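PDB 6JWS: 7,8-dihydro-6-hydroxymethylpterin pyrophosphokinase-dihydropteroate synthase from Plasmodium falciparum, which probably performs two successive steps of folate biosynthesis, pyrophosphorylating 6-hydroxymethyl-7,8-dihydropterin with ATP and then joining the product to 4-aminobenzoate to give 7,8-dihydropteroate. Local coordinates for residues E135-I139 with I219-N223; P177-V182 with I313-I318; D210-F214 with S317-T323. The protein carries 1 engineered substitution. All blocks are in the same frame, centred on the assembly; numbering follows the deposited sequence.

How the contacts relate
All three contacts lie in the HPPK part of the chain, and strand 316-318 runs through their shared neighbourhood. Contact 1 is the peripheral one: helix 129-148 meets strand 219-221, the antiparallel partner of 316-318, through a buried ring flanked by a charged pair at the surface. Contacts 2 and 3 are buried and have Ser317 and Ile318 in common. Contact 2 is purely apolar between helix 177-190 and residues 313-318, whereas contact 3 joins the edge strand 208-214 to strand 316-318 and the loop after it by apolar packing and one backbone hydrogen bond. Both touch ATP: contact 2 holds the ribose and adenine, while contact 3 spans from adenine to the magnesium-bound phosphates.

Contact 1: E135-I139 with I219-N223; sequences ECNNI and IFMKN
Glu135 sets its CB on one face of the Phe220 ring where helix 129-148 of the HPPK domain packs over strand 219-221, one half of a two-stranded antiparallel sheet whose other strand is 316-318. The Glu135 CB sits over the middle of the Phe220 ring, 3.4 Å from its centroid, in a CH-pi contact almost along the ring normal. From there the Glu135 chain folds sharply at its second torsion (chi2 -80°), which carries the carboxylate out past CD1 of the ring, its plane only 19° from that of the ring. Its OE2 forms a salt bridge of 3.2 Å with NZ of Lys222, whose hydrogen bond is weak, on the solvent side, where Lys222 is exposed. The lysine crosses the glutamate at about a right angle, and its CD comes within 3.5 Å of Glu135 OE1 as the chain passes the carboxylate. One residue on, Cys136 turns its sulfur to the same ring obliquely, with SG 5.3 Å from the Phe220 centroid, a sulfur-aromatic contact on the buried side. Beyond the ring, Phe315 and Ser317 lie next to Phe220, which links this packing to residues of the ATP pocket. A turn further along the helix, Ile139 comes to the edge of the ring rather than its face: CG1 lies near the ring plane, 3.8 Å from Phe220 CZ.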
loop_
_atom_site.group_PDB
_atom_site.type_symbol
_atom_site.label_atom_id
_atom_site.label_comp_id
_atom_site.label_asym_id
_atom_site.label_seq_id
_atom_site.Cartn_x
_atom_site.Cartn_y
_atom_site.Cartn_z
ATOM N N GLU B 135 46.637 -21.054 7.378
ATOM C CA GLU B 135 46.962 -20.940 5.959
ATOM C C GLU B 135 45.937 -20.051 5.243
ATOM O O GLU B 135 46.314 -19.173 4.463
ATOM C CB GLU B 135 47.087 -22.312 5.290
ATOM C CG GLU B 135 48.106 -23.235 5.932
ATOM C CD GLU B 135 49.569 -23.003 5.582
ATOM O OE1 GLU B 135 49.864 -22.070 4.808
ATOM O OE2 GLU B 135 50.417 -23.776 6.078
ATOM N N CYS B 136 44.641 -20.248 5.537
ATOM C CA CYS B 136 43.598 -19.431 4.924
ATOM C C CYS B 136 43.756 -17.969 5.351
ATOM O O CYS B 136 43.661 -17.055 4.522
ATOM C CB CYS B 136 42.187 -19.956 5.212
ATOM S SG CYS B 136 41.883 -21.654 4.634
ATOM N N ASN B 137 44.024 -17.742 6.647
ATOM C CA ASN B 137 44.169 -16.370 7.118
ATOM C C ASN B 137 45.311 -15.697 6.359
ATOM O O ASN B 137 45.204 -14.540 5.967
ATOM C CB ASN B 137 44.340 -16.264 8.637
ATOM C CG ASN B 137 43.101 -16.612 9.440
ATOM O OD1 ASN B 137 43.178 -16.757 10.659
ATOM N ND2 ASN B 137 41.957 -16.754 8.784
ATOM N N ASN B 138 46.390 -16.453 6.131
ATOM C CA ASN B 138 47.549 -15.936 5.432
ATOM C C ASN B 138 47.139 -15.441 4.052
ATOM O O ASN B 138 47.491 -14.326 3.664
ATOM C CB ASN B 138 48.685 -16.961 5.357
ATOM C CG ASN B 138 49.782 -16.542 4.398
ATOM O OD1 ASN B 138 50.074 -17.251 3.440
ATOM N ND2 ASN B 138 50.376 -15.383 4.626
ATOM N N ILE B 139 46.390 -16.275 3.319
ATOM C CA ILE B 139 45.963 -15.913 1.977
ATOM C C ILE B 139 45.144 -14.626 2.035
ATOM O O ILE B 139 45.279 -13.767 1.165
ATOM C CB ILE B 139 45.190 -17.059 1.293
ATOM C CG1 ILE B 139 46.059 -18.307 1.091
ATOM C CG2 ILE B 139 44.547 -16.578 -0.007
ATOM C CD1 ILE B 139 47.267 -18.108 0.183
ATOM N N ILE B 219 41.848 -29.707 3.490
ATOM C CA ILE B 219 43.063 -29.777 2.695
ATOM C C ILE B 219 43.623 -28.368 2.508
ATOM O O ILE B 219 42.861 -27.431 2.280
ATOM C CB ILE B 219 42.750 -30.432 1.333
ATOM C CG1 ILE B 219 42.507 -31.934 1.485
ATOM C CG2 ILE B 219 43.820 -30.119 0.295
ATOM C CD1 ILE B 219 41.555 -32.499 0.466
ATOM N N PHE B 220 44.959 -28.240 2.611
ATOM C CA PHE B 220 45.684 -27.072 2.133
ATOM C C PHE B 220 47.024 -27.526 1.559
ATOM O O PHE B 220 47.899 -27.962 2.302
ATOM C CB PHE B 220 45.836 -25.999 3.223
ATOM C CG PHE B 220 46.072 -24.601 2.694
ATOM C CD1 PHE B 220 47.334 -24.189 2.289
ATOM C CD2 PHE B 220 45.021 -23.696 2.573
ATOM C CE1 PHE B 220 47.538 -22.910 1.780
ATOM C CE2 PHE B 220 45.222 -22.421 2.065
ATOM C CZ PHE B 220 46.483 -22.025 1.671
ATOM N N MET B 221 47.168 -27.425 0.232
ATOM C CA MET B 221 48.362 -27.886 -0.458
ATOM C C MET B 221 49.080 -26.670 -1.031
ATOM O O MET B 221 48.560 -26.031 -1.943
ATOM C CB MET B 221 48.000 -28.855 -1.589
ATOM C CG MET B 221 47.654 -30.254 -1.103
ATOM S SD MET B 221 47.172 -31.417 -2.431
ATOM C CE MET B 221 48.546 -31.257 -3.573
ATOM N N LYS B 222 50.280 -26.385 -0.500
ATOM C CA LYS B 222 50.859 -25.048 -0.526
ATOM C C LYS B 222 51.525 -24.728 -1.863
ATOM O O LYS B 222 51.470 -23.583 -2.313
ATOM C CB LYS B 222 51.810 -24.829 0.654
ATOM C CG LYS B 222 51.161 -24.270 1.916
ATOM C CD LYS B 222 52.115 -24.114 3.086
ATOM C CE LYS B 222 52.489 -25.437 3.724
ATOM N NZ LYS B 222 53.100 -25.253 5.062
ATOM N N ASN B 223 52.175 -25.718 -2.481
ATOM C CA ASN B 223 52.829 -25.459 -3.755
ATOM C C ASN B 223 52.631 -26.634 -4.705
ATOM O O ASN B 223 52.931 -27.781 -4.371
ATOM C CB ASN B 223 54.284 -24.998 -3.619
ATOM C CG ASN B 223 54.472 -23.541 -4.000
ATOM O OD1 ASN B 223 55.587 -23.029 -3.978
ATOM N ND2 ASN B 223 53.389 -22.864 -4.357
#

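Contact 2: P177-V182 with I313-I318; sequences PLSMLV and IEFLSI. With ATP (adenosine-5'-triphosphate), chain J.
Leu181 (chi1 -178°) and Leu316 (chi1 -175°) both swing CG to the far side of CB from their own amide N, and the two leucines, extending from helix and strand, run alongside one another, pointing opposite ways. Their methyls meet at 3.8 Å, Leu181 CD2 against Leu316 CD1. The same Leu181 CD2 touches Ile313 tip to tip, 3.7 Å from its CG2, while the other arm of the isoleucine lies across Val182, CD1 to CG2. At the start of the helix, Pro177 CB wedges between two side chains of the strand, 3.8 Å from Leu316 CD2 and as close to Ile318 CD1. Leu316 CD2 also touches Leu178 at its backbone N. The contact is thus wholly apolar, and it backs the adenosine site of the HPPK domain. Leu181 CD1 lies over one face of the adenine, 3.7 Å from ATP C2. Much of the polar grip on ATP comes from the backbone of 313-318. Ser317 N donates to ATP N7 at 2.7 Å, and Ser317 O accepts from the adenine N6, so the strand reads the base edge. Glu314 N binds the ribose O3' at 3.1 Å, and the C8 edge of the adenine comes at one face of the Phe315 ring, off its centre. Around this wall, Pro177 and Met180 continue onto strand 208-214, Val182 packs on helix 228-236, and strand 316-318 pairs with 219-221, where Ile219 and Met221 touch Pro177 and Leu178.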
loop_
_atom_site.group_PDB
_atom_site.type_symbol
_atom_site.label_atom_id
_atom_site.label_comp_id
_atom_site.label_asym_id
_atom_site.label_seq_id
_atom_site.Cartn_x
_atom_site.Cartn_y
_atom_site.Cartn_z
ATOM N N PRO B 177 39.587 -33.512 -5.119
ATOM C CA PRO B 177 39.471 -32.096 -5.467
ATOM C C PRO B 177 40.567 -31.574 -6.389
ATOM O O PRO B 177 40.351 -30.610 -7.134
ATOM C CB PRO B 177 39.460 -31.350 -4.117
ATOM C CG PRO B 177 39.987 -32.345 -3.094
ATOM C CD PRO B 177 39.706 -33.721 -3.662
ATOM N N LEU B 178 41.743 -32.215 -6.348
ATOM C CA LEU B 178 42.801 -31.763 -7.243
ATOM C C LEU B 178 42.466 -32.181 -8.670
ATOM O O LEU B 178 42.552 -31.363 -9.578
ATOM C CB LEU B 178 44.186 -32.236 -6.788
ATOM C CG LEU B 178 45.355 -31.661 -7.592
ATOM C CD1 LEU B 178 45.146 -30.188 -7.904
ATOM C CD2 LEU B 178 46.677 -31.867 -6.871
ATOM N N SER B 179 42.033 -33.434 -8.856
ATOM C CA SER B 179 41.587 -33.840 -10.185
ATOM C C SER B 179 40.391 -32.987 -10.613
ATOM O O SER B 179 40.319 -32.546 -11.763
ATOM C CB SER B 179 41.272 -35.316 -10.286
ATOM O OG SER B 179 42.112 -36.093 -9.442
ATOM N N MET B 180 39.473 -32.723 -9.675
ATOM C CA MET B 180 38.301 -31.934 -10.026
ATOM C C MET B 180 38.716 -30.540 -10.486
ATOM O O MET B 180 38.210 -30.042 -11.497
ATOM C CB MET B 180 37.291 -31.821 -8.881
ATOM C CG MET B 180 36.096 -30.956 -9.264
ATOM S SD MET B 180 34.622 -31.418 -8.359
ATOM C CE MET B 180 34.972 -30.624 -6.797
ATOM N N LEU B 181 39.647 -29.916 -9.754
ATOM C CA LEU B 181 40.071 -28.573 -10.115
ATOM C C LEU B 181 40.692 -28.562 -11.513
ATOM O O LEU B 181 40.465 -27.630 -12.292
ATOM C CB LEU B 181 41.027 -28.033 -9.053
ATOM C CG LEU B 181 41.505 -26.601 -9.280
ATOM C CD1 LEU B 181 40.329 -25.636 -9.380
ATOM C CD2 LEU B 181 42.451 -26.183 -8.168
ATOM N N VAL B 182 41.450 -29.617 -11.841
ATOM C CA VAL B 182 42.060 -29.717 -13.160
ATOM C C VAL B 182 40.965 -29.689 -14.226
ATOM O O VAL B 182 41.019 -28.871 -15.146
ATOM C CB VAL B 182 42.966 -30.964 -13.295
ATOM C CG1 VAL B 182 43.442 -31.164 -14.730
ATOM C CG2 VAL B 182 44.142 -30.936 -12.318
ATOM N N ILE B 313 47.129 -23.505 -11.350
ATOM C CA ILE B 313 46.847 -24.144 -10.076
ATOM C C ILE B 313 48.077 -24.023 -9.182
ATOM O O ILE B 313 49.003 -24.827 -9.261
ATOM C CB ILE B 313 46.409 -25.609 -10.267
ATOM C CG1 ILE B 313 45.219 -25.721 -11.222
ATOM C CG2 ILE B 313 46.116 -26.260 -8.924
ATOM C CD1 ILE B 313 44.750 -27.139 -11.453
ATOM N N GLU B 314 48.056 -23.005 -8.320
ATOM C CA GLU B 314 49.181 -22.690 -7.458
ATOM C C GLU B 314 49.043 -23.444 -6.139
ATOM O O GLU B 314 50.045 -23.820 -5.543
ATOM C CB GLU B 314 49.278 -21.178 -7.235
ATOM C CG GLU B 314 49.459 -20.387 -8.523
ATOM C CD GLU B 314 50.290 -19.118 -8.410
ATOM O OE1 GLU B 314 50.180 -18.429 -7.375
ATOM O OE2 GLU B 314 51.056 -18.826 -9.356
ATOM N N PHE B 315 47.799 -23.639 -5.684
ATOM C CA PHE B 315 47.541 -24.338 -4.433
ATOM C C PHE B 315 46.101 -24.847 -4.427
ATOM O O PHE B 315 45.314 -24.476 -5.291
ATOM C CB PHE B 315 47.876 -23.452 -3.225
ATOM C CG PHE B 315 46.934 -22.297 -2.985
ATOM C CD1 PHE B 315 47.026 -21.133 -3.732
ATOM C CD2 PHE B 315 45.945 -22.379 -2.012
ATOM C CE1 PHE B 315 46.154 -20.075 -3.507
ATOM C CE2 PHE B 315 45.074 -21.319 -1.788
ATOM C CZ PHE B 315 45.180 -20.167 -2.535
ATOM N N LEU B 316 45.785 -25.720 -3.466
ATOM C CA LEU B 316 44.429 -26.196 -3.280
ATOM C C LEU B 316 43.994 -25.989 -1.833
ATOM O O LEU B 316 44.602 -26.534 -0.916
ATOM C CB LEU B 316 44.336 -27.678 -3.658
ATOM C CG LEU B 316 42.920 -28.258 -3.608
ATOM C CD1 LEU B 316 42.025 -27.593 -4.649
ATOM C CD2 LEU B 316 42.931 -29.770 -3.788
ATOM N N SER B 317 42.893 -25.248 -1.650
ATOM C CA SER B 317 42.314 -25.077 -0.327
ATOM C C SER B 317 40.901 -25.657 -0.298
ATOM O O SER B 317 40.015 -25.181 -1.006
ATOM C CB SER B 317 42.326 -23.621 0.090
ATOM O OG SER B 317 41.896 -23.497 1.442
ATOM N N ILE B 318 40.700 -26.686 0.525
ATOM C CA ILE B 318 39.367 -27.194 0.792
ATOM C C ILE B 318 39.151 -27.201 2.297
ATOM O O ILE B 318 39.889 -27.865 3.014
ATOM C CB ILE B 318 39.137 -28.601 0.202
ATOM C CG1 ILE B 318 39.528 -28.709 -1.275
ATOM C CG2 ILE B 318 37.704 -29.061 0.464
ATOM C CD1 ILE B 318 38.500 -28.200 -2.242
HETATM P PG ATP J . 40.429 -18.353 -5.547
HETATM O O1G ATP J . 39.431 -17.312 -5.074
HETATM O O2G ATP J . 41.298 -18.890 -4.422
HETATM O O3G ATP J . 39.759 -19.459 -6.337
HETATM P PB ATP J . 41.436 -16.188 -7.371
HETATM O O1B ATP J . 42.844 -15.808 -7.672
HETATM O O2B ATP J . 40.526 -15.189 -6.724
HETATM O O3B ATP J . 41.448 -17.565 -6.545
HETATM P PA ATP J . 40.940 -17.951 -9.657
HETATM O O1A ATP J . 39.823 -18.909 -9.379
HETATM O O2A ATP J . 41.158 -17.510 -11.068
HETATM O O3A ATP J . 40.743 -16.657 -8.732
HETATM O "O5'" ATP J . 42.314 -18.538 -9.069
HETATM C "C5'" ATP J . 42.271 -19.802 -8.356
HETATM C "C4'" ATP J . 43.603 -20.052 -7.700
HETATM O "O4'" ATP J . 43.409 -20.463 -6.320
HETATM C "C3'" ATP J . 44.444 -21.157 -8.347
HETATM O "O3'" ATP J . 45.818 -20.799 -8.258
HETATM C "C2'" ATP J . 44.039 -22.390 -7.533
HETATM O "O2'" ATP J . 45.016 -23.400 -7.439
HETATM C "C1'" ATP J . 43.844 -21.795 -6.144
HETATM N N9 ATP J . 42.866 -22.529 -5.340
HETATM C C8 ATP J . 43.063 -22.998 -4.067
HETATM N N7 ATP J . 42.009 -23.618 -3.588
HETATM C C5 ATP J . 41.061 -23.523 -4.598
HETATM C C6 ATP J . 39.729 -23.970 -4.687
HETATM N N6 ATP J . 39.119 -24.632 -3.711
HETATM N N1 ATP J . 39.056 -23.717 -5.839
HETATM C C2 ATP J . 39.687 -23.053 -6.820
HETATM N N3 ATP J . 40.934 -22.583 -6.840
HETATM C C4 ATP J . 41.577 -22.856 -5.686
#

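Contact 3: D210-F214 with S317-T323; sequences DILFF and SIPHVYT. With MG (magnesium ion), chain K; ATP (adenosine-5'-triphosphate), chain J.
Leu212 and His320 form the tight part of this buried contact: His320 N donates to Leu212 O at 3.2 Å, tilted from the carbonyl plane, and CA of cis-Pro319 approaches the same oxygen. At this point Leu212 and Phe213 both face Val19, a classic beta bulge in edge strand 208-214. Close apolar packing continues around this bond. Ile211 CG2 meets Ile318 CD1 at 3.6 Å, and the Phe213 ring is met obliquely by Pro319 CG and by Thr323 CG2. A type I turn from His320 to Thr323 closes the loop, its first carbonyl taking both Thr323 N and Thr323 OG1 from the same face. The looser side lies at Tyr322, partly exposed, whose ring extends off from strand 208-214. Its backbone nonetheless fixes the histidine ring, Tyr322 N donating to His320 ND1 at 3.0 Å. The His320 side chain extends away from its own amide (chi1 -173°), which carries the ring to the phosphates; ATP O1G sits at the ring edge, near its plane, 3.0 Å from His320 NE2. Beside the ring, Asp210 OD1 binds magnesium at 2.3 Å, alongside ATP O3G, ATP O1A and a water. Ile211 N donates almost straight (176°) to adenine N1, and Ile211 O accepts from N6. Asp208 also binds the magnesium, and the Asp208/Asp210 pair with bound ATP is the metal-nucleotide site of the HPPK domain, consistent with a DxD pattern.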
loop_
_atom_site.group_PDB
_atom_site.type_symbol
_atom_site.label_atom_id
_atom_site.label_comp_id
_atom_site.label_asym_id
_atom_site.label_seq_id
_atom_site.Cartn_x
_atom_site.Cartn_y
_atom_site.Cartn_z
ATOM N N ASP B 210 35.020 -22.239 -8.476
ATOM C CA ASP B 210 35.778 -22.544 -7.274
ATOM C C ASP B 210 35.215 -23.808 -6.661
ATOM O O ASP B 210 34.044 -24.096 -6.861
ATOM C CB ASP B 210 35.651 -21.432 -6.233
ATOM C CG ASP B 210 36.318 -20.152 -6.691
ATOM O OD1 ASP B 210 37.363 -20.259 -7.353
ATOM O OD2 ASP B 210 35.785 -19.061 -6.395
ATOM N N ILE B 211 36.051 -24.552 -5.927
ATOM C CA ILE B 211 35.532 -25.679 -5.176
ATOM C C ILE B 211 35.398 -25.223 -3.735
ATOM O O ILE B 211 36.382 -24.806 -3.147
ATOM C CB ILE B 211 36.432 -26.921 -5.282
ATOM C CG1 ILE B 211 36.775 -27.261 -6.736
ATOM C CG2 ILE B 211 35.798 -28.096 -4.546
ATOM C CD1 ILE B 211 37.669 -28.480 -6.869
ATOM N N LEU B 212 34.182 -25.269 -3.192
ATOM C CA LEU B 212 33.976 -24.771 -1.845
ATOM C C LEU B 212 34.142 -25.925 -0.867
ATOM O O LEU B 212 34.735 -25.777 0.189
ATOM C CB LEU B 212 32.587 -24.131 -1.736
ATOM C CG LEU B 212 32.324 -22.929 -2.650
ATOM C CD1 LEU B 212 30.843 -22.542 -2.626
ATOM C CD2 LEU B 212 33.202 -21.734 -2.281
ATOM N N PHE B 213 33.566 -27.074 -1.202
ATOM C CA PHE B 213 33.657 -28.216 -0.321
ATOM C C PHE B 213 33.854 -29.455 -1.177
ATOM O O PHE B 213 33.468 -29.479 -2.342
ATOM C CB PHE B 213 32.382 -28.378 0.506
ATOM C CG PHE B 213 32.116 -27.295 1.521
ATOM C CD1 PHE B 213 32.896 -27.185 2.666
ATOM C CD2 PHE B 213 31.064 -26.399 1.344
ATOM C CE1 PHE B 213 32.634 -26.195 3.610
ATOM C CE2 PHE B 213 30.804 -25.415 2.289
ATOM C CZ PHE B 213 31.590 -25.312 3.421
ATOM N N PHE B 214 34.456 -30.474 -0.573
ATOM C CA PHE B 214 34.613 -31.772 -1.211
ATOM C C PHE B 214 34.586 -32.814 -0.102
ATOM O O PHE B 214 35.532 -32.932 0.679
ATOM C CB PHE B 214 35.905 -31.809 -2.034
ATOM C CG PHE B 214 35.989 -32.945 -3.022
ATOM C CD1 PHE B 214 36.026 -34.263 -2.595
ATOM C CD2 PHE B 214 36.054 -32.689 -4.382
ATOM C CE1 PHE B 214 36.096 -35.302 -3.511
ATOM C CE2 PHE B 214 36.132 -33.729 -5.294
ATOM C CZ PHE B 214 36.160 -35.031 -4.855
ATOM N N SER B 317 42.893 -25.248 -1.650
ATOM C CA SER B 317 42.314 -25.077 -0.327
ATOM C C SER B 317 40.901 -25.657 -0.298
ATOM O O SER B 317 40.015 -25.181 -1.006
ATOM C CB SER B 317 42.326 -23.621 0.090
ATOM O OG SER B 317 41.896 -23.497 1.442
ATOM N N ILE B 318 40.700 -26.686 0.525
ATOM C CA ILE B 318 39.367 -27.194 0.792
ATOM C C ILE B 318 39.151 -27.201 2.297
ATOM O O ILE B 318 39.889 -27.865 3.014
ATOM C CB ILE B 318 39.137 -28.601 0.202
ATOM C CG1 ILE B 318 39.528 -28.709 -1.275
ATOM C CG2 ILE B 318 37.704 -29.061 0.464
ATOM C CD1 ILE B 318 38.500 -28.200 -2.242
ATOM N N PRO B 319 38.098 -26.539 2.831
ATOM C CA PRO B 319 37.209 -25.684 2.046
ATOM C C PRO B 319 37.918 -24.495 1.408
ATOM O O PRO B 319 39.011 -24.116 1.816
ATOM C CB PRO B 319 36.226 -25.176 3.107
ATOM C CG PRO B 319 36.194 -26.277 4.128
ATOM C CD PRO B 319 37.643 -26.701 4.222
ATOM N N HIS B 320 37.289 -23.910 0.388
ATOM C CA HIS B 320 37.825 -22.708 -0.224
ATOM C C HIS B 320 38.157 -21.688 0.869
ATOM O O HIS B 320 37.498 -21.630 1.909
ATOM C CB HIS B 320 36.870 -22.199 -1.306
ATOM C CG HIS B 320 37.395 -21.068 -2.115
ATOM N ND1 HIS B 320 37.312 -19.755 -1.689
ATOM C CD2 HIS B 320 37.985 -21.035 -3.329
ATOM C CE1 HIS B 320 37.824 -18.959 -2.612
ATOM N NE2 HIS B 320 38.243 -19.714 -3.623
ATOM N N VAL B 321 39.210 -20.907 0.616
ATOM C CA VAL B 321 39.752 -19.933 1.558
ATOM C C VAL B 321 38.642 -18.961 1.966
ATOM O O VAL B 321 38.588 -18.513 3.107
ATOM C CB VAL B 321 40.961 -19.194 0.933
ATOM C CG1 VAL B 321 41.383 -17.965 1.718
ATOM C CG2 VAL B 321 42.156 -20.111 0.730
ATOM N N TYR B 322 37.728 -18.670 1.037
ATOM C CA TYR B 322 36.846 -17.532 1.224
ATOM C C TYR B 322 35.466 -17.930 1.750
ATOM O O TYR B 322 34.641 -17.059 1.992
ATOM C CB TYR B 322 36.863 -16.646 -0.024
ATOM C CG TYR B 322 38.050 -15.712 -0.075
ATOM C CD1 TYR B 322 37.986 -14.456 0.507
ATOM C CD2 TYR B 322 39.242 -16.088 -0.682
ATOM C CE1 TYR B 322 39.067 -13.588 0.475
ATOM C CE2 TYR B 322 40.342 -15.237 -0.712
ATOM C CZ TYR B 322 40.249 -13.980 -0.134
ATOM O OH TYR B 322 41.296 -13.111 -0.159
ATOM N N THR B 323 35.253 -19.224 2.011
ATOM C CA THR B 323 33.934 -19.777 2.296
ATOM C C THR B 323 33.168 -18.976 3.352
ATOM O O THR B 323 31.966 -18.775 3.227
ATOM C CB THR B 323 34.038 -21.255 2.675
ATOM O OG1 THR B 323 34.796 -21.865 1.632
ATOM C CG2 THR B 323 32.690 -21.934 2.789
HETATM MG MG MG K . 38.512 -18.376 -8.017
HETATM P PG ATP J . 40.429 -18.353 -5.547
HETATM O O1G ATP J . 39.431 -17.312 -5.074
HETATM O O2G ATP J . 41.298 -18.890 -4.422
HETATM O O3G ATP J . 39.759 -19.459 -6.337
HETATM P PB ATP J . 41.436 -16.188 -7.371
HETATM O O1B ATP J . 42.844 -15.808 -7.672
HETATM O O2B ATP J . 40.526 -15.189 -6.724
HETATM O O3B ATP J . 41.448 -17.565 -6.545
HETATM P PA ATP J . 40.940 -17.951 -9.657
HETATM O O1A ATP J . 39.823 -18.909 -9.379
HETATM O O2A ATP J . 41.158 -17.510 -11.068
HETATM O O3A ATP J . 40.743 -16.657 -8.732
HETATM O "O5'" ATP J . 42.314 -18.538 -9.069
HETATM C "C5'" ATP J . 42.271 -19.802 -8.356
HETATM C "C4'" ATP J . 43.603 -20.052 -7.700
HETATM O "O4'" ATP J . 43.409 -20.463 -6.320
HETATM C "C3'" ATP J . 44.444 -21.157 -8.347
HETATM O "O3'" ATP J . 45.818 -20.799 -8.258
HETATM C "C2'" ATP J . 44.039 -22.390 -7.533
HETATM O "O2'" ATP J . 45.016 -23.400 -7.439
HETATM C "C1'" ATP J . 43.844 -21.795 -6.144
HETATM N N9 ATP J . 42.866 -22.529 -5.340
HETATM C C8 ATP J . 43.063 -22.998 -4.067
HETATM N N7 ATP J . 42.009 -23.618 -3.588
HETATM C C5 ATP J . 41.061 -23.523 -4.598
HETATM C C6 ATP J . 39.729 -23.970 -4.687
HETATM N N6 ATP J . 39.119 -24.632 -3.711
HETATM N N1 ATP J . 39.056 -23.717 -5.839
HETATM C C2 ATP J . 39.687 -23.053 -6.820
HETATM N N3 ATP J . 40.934 -22.583 -6.840
HETATM C C4 ATP J . 41.577 -22.856 -5.686
HETATM O O HOH W 1 37.373 -16.969 -6.619
#